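Local atomic coordinates of globin (Geobacter sulfurreducens, PDB entry 2W31), a protein that carries a six-coordinate heme in the globin domain of a globin-coupled sensor and probably binds oxygen. Residues K54-L57 against K61-Q64. Sequence-based numbering, arbitrary orientation.
Sequences KEDL and KLKQ. With HEM (protoporphyrin IX containing Fe), chain C.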
ATOM      1  N   LYS A  54       7.082  15.254 -20.418  1.00 25.62           N
ATOM      2  CA  LYS A  54       7.336  15.850 -21.742  1.00 25.77           C
ATOM      3  C   LYS A  54       8.663  16.592 -21.767  1.00 26.85           C
ATOM      4  O   LYS A  54       9.464  16.356 -22.658  1.00 26.34           O
ATOM      5  CB  LYS A  54       6.242  16.824 -22.213  1.00 26.74           C
ATOM      6  CG  LYS A  54       4.820  16.286 -22.263  1.00 29.47           C
ATOM      7  CD  LYS A  54       4.624  14.972 -23.013  1.00 29.59           C
ATOM      8  CE  LYS A  54       3.131  14.724 -23.262  0.50 30.35           C
ATOM      9  NZ  LYS A  54       2.862  14.225 -24.652  0.50 32.69           N
ATOM     10  N   GLU A  55       8.917  17.466 -20.778  1.00 27.32           N
ATOM     11  CA  GLU A  55      10.204  18.182 -20.733  1.00 28.16           C
ATOM     12  C   GLU A  55      11.345  17.214 -20.560  1.00 27.71           C
ATOM     13  O   GLU A  55      12.453  17.392 -21.151  1.00 29.59           O
ATOM     14  CB  GLU A  55      10.206  19.265 -19.655  1.00 29.52           C
ATOM     15  CG  GLU A  55       9.259  20.440 -19.996  1.00 33.00           C
ATOM     16  CD  GLU A  55       9.656  21.185 -21.264  1.00 37.51           C
ATOM     17  OE1 GLU A  55       8.932  21.064 -22.274  1.00 37.82           O
ATOM     18  OE2 GLU A  55      10.689  21.899 -21.245  1.00 40.74           O
ATOM     19  N   ASP A  56      11.056  16.150 -19.805  1.00 26.78           N
ATOM     20  CA  ASP A  56      12.042  15.148 -19.513  1.00 25.08           C
ATOM     21  C   ASP A  56      12.461  14.354 -20.731  1.00 25.12           C
ATOM     22  O   ASP A  56      13.489  13.666 -20.692  1.00 24.75           O
ATOM     23  CB  ASP A  56      11.518  14.191 -18.437  1.00 24.07           C
ATOM     24  CG  ASP A  56      12.621  13.374 -17.823  1.00 25.07           C
ATOM     25  OD1 ASP A  56      13.546  13.971 -17.221  1.00 26.76           O
ATOM     26  OD2 ASP A  56      12.586  12.145 -17.978  1.00 24.93           O
ATOM     27  N   LEU A  57      11.668  14.417 -21.815  1.00 24.46           N
ATOM     28  CA  LEU A  57      12.027  13.639 -23.007  1.00 25.44           C
ATOM     29  C   LEU A  57      13.448  14.005 -23.424  1.00 27.17           C
ATOM     30  O   LEU A  57      14.272  13.118 -23.695  1.00 28.74           O
ATOM     31  CB  LEU A  57      11.027  13.849 -24.156  1.00 24.75           C
ATOM     32  CG  LEU A  57      11.307  12.985 -25.403  1.00 26.46           C
ATOM     33  CD1 LEU A  57      11.219  11.503 -25.080  1.00 26.24           C
ATOM     34  CD2 LEU A  57      10.361  13.352 -26.508  1.00 24.91           C
ATOM     35  N   LYS A  61      16.313  12.915 -17.114  1.00 32.40           N
ATOM     36  CA  LYS A  61      16.751  12.916 -15.735  1.00 32.05           C
ATOM     37  C   LYS A  61      15.827  12.096 -14.857  1.00 30.90           C
ATOM     38  O   LYS A  61      16.302  11.382 -13.969  1.00 30.59           O
ATOM     39  CB  LYS A  61      16.810  14.339 -15.181  1.00 33.05           C
ATOM     40  CG  LYS A  61      17.918  15.192 -15.776  1.00 35.54           C
ATOM     41  CD  LYS A  61      18.823  15.747 -14.695  1.00 39.23           C
ATOM     42  CE  LYS A  61      19.898  16.654 -15.298  1.00 42.25           C
ATOM     43  NZ  LYS A  61      20.646  17.371 -14.213  1.00 44.28           N
ATOM     44  N   LEU A  62      14.518  12.201 -15.093  1.00 28.98           N
ATOM     45  CA  LEU A  62      13.527  11.659 -14.144  1.00 27.73           C
ATOM     46  C   LEU A  62      13.514  10.134 -14.008  1.00 26.37           C
ATOM     47  O   LEU A  62      13.215   9.636 -12.921  1.00 24.30           O
ATOM     48  CB  LEU A  62      12.117  12.197 -14.420  1.00 27.74           C
ATOM     49  CG  LEU A  62      11.912  13.691 -14.123  1.00 29.48           C
ATOM     50  CD1 LEU A  62      10.549  14.154 -14.585  1.00 29.87           C
ATOM     51  CD2 LEU A  62      12.114  14.030 -12.611  1.00 32.38           C
ATOM     52  N   LYS A  63      13.804   9.394 -15.078  1.00 25.24           N
ATOM     53  CA  LYS A  63      13.963   7.936 -14.979  1.00 25.30           C
ATOM     54  C   LYS A  63      15.051   7.577 -13.951  1.00 24.44           C
ATOM     55  O   LYS A  63      14.853   6.697 -13.099  1.00 23.22           O
ATOM     56  CB  LYS A  63      14.268   7.316 -16.360  1.00 25.43           C
ATOM     57  CG  LYS A  63      14.215   5.787 -16.376  1.00 27.00           C
ATOM     58  CD  LYS A  63      14.595   5.195 -17.741  1.00 28.46           C
ATOM     59  CE  LYS A  63      13.409   4.990 -18.641  1.00 28.78           C
ATOM     60  NZ  LYS A  63      13.876   4.364 -19.915  1.00 32.31           N
ATOM     61  N   GLN A  64      16.206   8.238 -14.038  1.00 23.41           N
ATOM     62  CA  GLN A  64      17.296   8.027 -13.083  1.00 22.89           C
ATOM     63  C   GLN A  64      16.925   8.464 -11.659  1.00 22.22           C
ATOM     64  O   GLN A  64      17.266   7.775 -10.687  1.00 22.04           O
ATOM     65  CB  GLN A  64      18.547   8.803 -13.540  1.00 23.57           C
ATOM     66  CG  GLN A  64      19.773   8.584 -12.644  1.00 25.54           C
ATOM     67  CD  GLN A  64      20.345   7.204 -12.810  1.00 30.55           C
ATOM     68  OE1 GLN A  64      20.429   6.690 -13.934  1.00 34.10           O
ATOM     69  NE2 GLN A  64      20.727   6.573 -11.697  1.00 31.45           N
TER
HETATM   70  CHA HEM C 200      10.704  14.067  -8.194  1.00 21.10           C
HETATM   71  CHB HEM C 200      10.194   9.822  -5.972  1.00 17.49           C
HETATM   72  CHC HEM C 200       5.885   9.331  -8.135  1.00 13.81           C
HETATM   73  CHD HEM C 200       7.090  12.850 -11.217  1.00 18.76           C
HETATM   74  C1A HEM C 200      10.945  12.973  -7.391  1.00 19.92           C
HETATM   75  C2A HEM C 200      12.092  12.790  -6.519  1.00 20.33           C
HETATM   76  C3A HEM C 200      11.969  11.601  -5.916  1.00 19.26           C
HETATM   77  C4A HEM C 200      10.716  11.021  -6.390  1.00 18.52           C
HETATM   78  CMA HEM C 200      12.914  10.930  -4.900  1.00 20.25           C
HETATM   79  CAA HEM C 200      13.248  13.823  -6.324  1.00 21.00           C
HETATM   80  CBA HEM C 200      12.636  14.879  -5.395  0.50 21.92           C
HETATM   81  CGA HEM C 200      13.640  15.791  -4.721  0.50 25.18           C
HETATM   82  O1A HEM C 200      14.404  15.333  -3.824  0.50 24.60           O
HETATM   83  O2A HEM C 200      13.657  17.002  -5.081  0.50 24.10           O
HETATM   84  C1B HEM C 200       8.909   9.390  -6.257  1.00 15.91           C
HETATM   85  C2B HEM C 200       8.200   8.291  -5.618  1.00 14.53           C
HETATM   86  C3B HEM C 200       7.008   8.151  -6.208  1.00 13.37           C
HETATM   87  C4B HEM C 200       6.940   9.131  -7.284  1.00 14.12           C
HETATM   88  CMB HEM C 200       8.804   7.502  -4.437  1.00 15.71           C
HETATM   89  CAB HEM C 200       5.904   7.138  -5.917  1.00 13.24           C
HETATM   90  CBB HEM C 200       6.179   5.848  -5.647  1.00 13.25           C
HETATM   91  C1C HEM C 200       5.866  10.184  -9.211  1.00 15.08           C
HETATM   92  C2C HEM C 200       4.881  10.213 -10.265  1.00 15.44           C
HETATM   93  C3C HEM C 200       5.236  11.161 -11.138  1.00 15.94           C
HETATM   94  C4C HEM C 200       6.447  11.784 -10.644  1.00 16.66           C
HETATM   95  CMC HEM C 200       3.659   9.305 -10.379  1.00 15.43           C
HETATM   96  CAC HEM C 200       4.466  11.544 -12.418  1.00 18.70           C
HETATM   97  CBC HEM C 200       5.016  11.600 -13.627  1.00 19.25           C
HETATM   98  C1D HEM C 200       8.086  13.577 -10.618  1.00 19.61           C
HETATM   99  C2D HEM C 200       8.545  14.902 -11.059  1.00 21.77           C
HETATM  100  C3D HEM C 200       9.667  15.294 -10.120  1.00 22.57           C
HETATM  101  C4D HEM C 200       9.801  14.160  -9.212  1.00 21.17           C
HETATM  102  CMD HEM C 200       7.975  15.721 -12.210  1.00 21.69           C
HETATM  103  CAD HEM C 200      10.533  16.584 -10.135  0.50 25.26           C
HETATM  104  CBD HEM C 200       9.809  17.773  -9.535  0.50 27.61           C
HETATM  105  CGD HEM C 200      10.579  19.023  -9.915  0.50 28.90           C
HETATM  106  O1D HEM C 200      10.733  19.323 -11.131  0.50 30.61           O
HETATM  107  O2D HEM C 200      11.037  19.729  -8.991  0.50 29.55           O
HETATM  108  NA  HEM C 200      10.119  11.874  -7.306  1.00 17.84           N
HETATM  109  NB  HEM C 200       8.112   9.876  -7.258  1.00 14.62           N
HETATM  110  NC  HEM C 200       6.829  11.156  -9.462  1.00 16.01           N
HETATM  111  ND  HEM C 200       8.852  13.200  -9.540  1.00 18.50           N
HETATM  112 FE   HEM C 200       8.477  11.506  -8.399  1.00 18.47          FE
HETATM  113  O   HOH W   1      14.648  10.298 -17.856  1.00 30.20           O
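The carboxylate of D56 binds the backbone amides of K61 and L62 at the start of helix 62-72. OD1 of D56 accepts two backbone hydrogen bonds, from L62 N at 2.9 Å and from K61 N at 3.0 Å. Both bonds are nearly straight, with N-H...O angles of 164°. The two donors meet OD1 on its syn side but from opposite faces of the carboxylate plane. CG of D56 stands anti to the backbone N (chi1 -164°), which swings the buried carboxylate toward these amides.

Water extends the same pattern to OD2. Water 1 donates to D56 OD2 at 2.8 Å and accepts from K63 N at 3.0 Å, which gives a third amide of the helix start a route to the acid. Y40 also hydrogen-bonds to OD2. Together the partners of OD1 and OD2 probably limit rotation of the carboxylate. The amine of K63 itself forms a salt bridge with D37.

L62 packs its CG against D56 OD1 at 3.5 Å and its CD1 against the carboxyl carbon CG of D56 at 3.9 Å. Its methyls make nonpolar contact with the heme, where CD2 is 3.7 Å from C3D and CD1 is 3.8 Å from the methyl carbon CMD. The carbonyl of L62 accepts a hydrogen bond from ND1 of the axial ligand H66.

An aspartate of helix 56-59 thus caps the globin E helix through N-cap K61 and first-turn L62, and L62 lines the heme pocket next to H66.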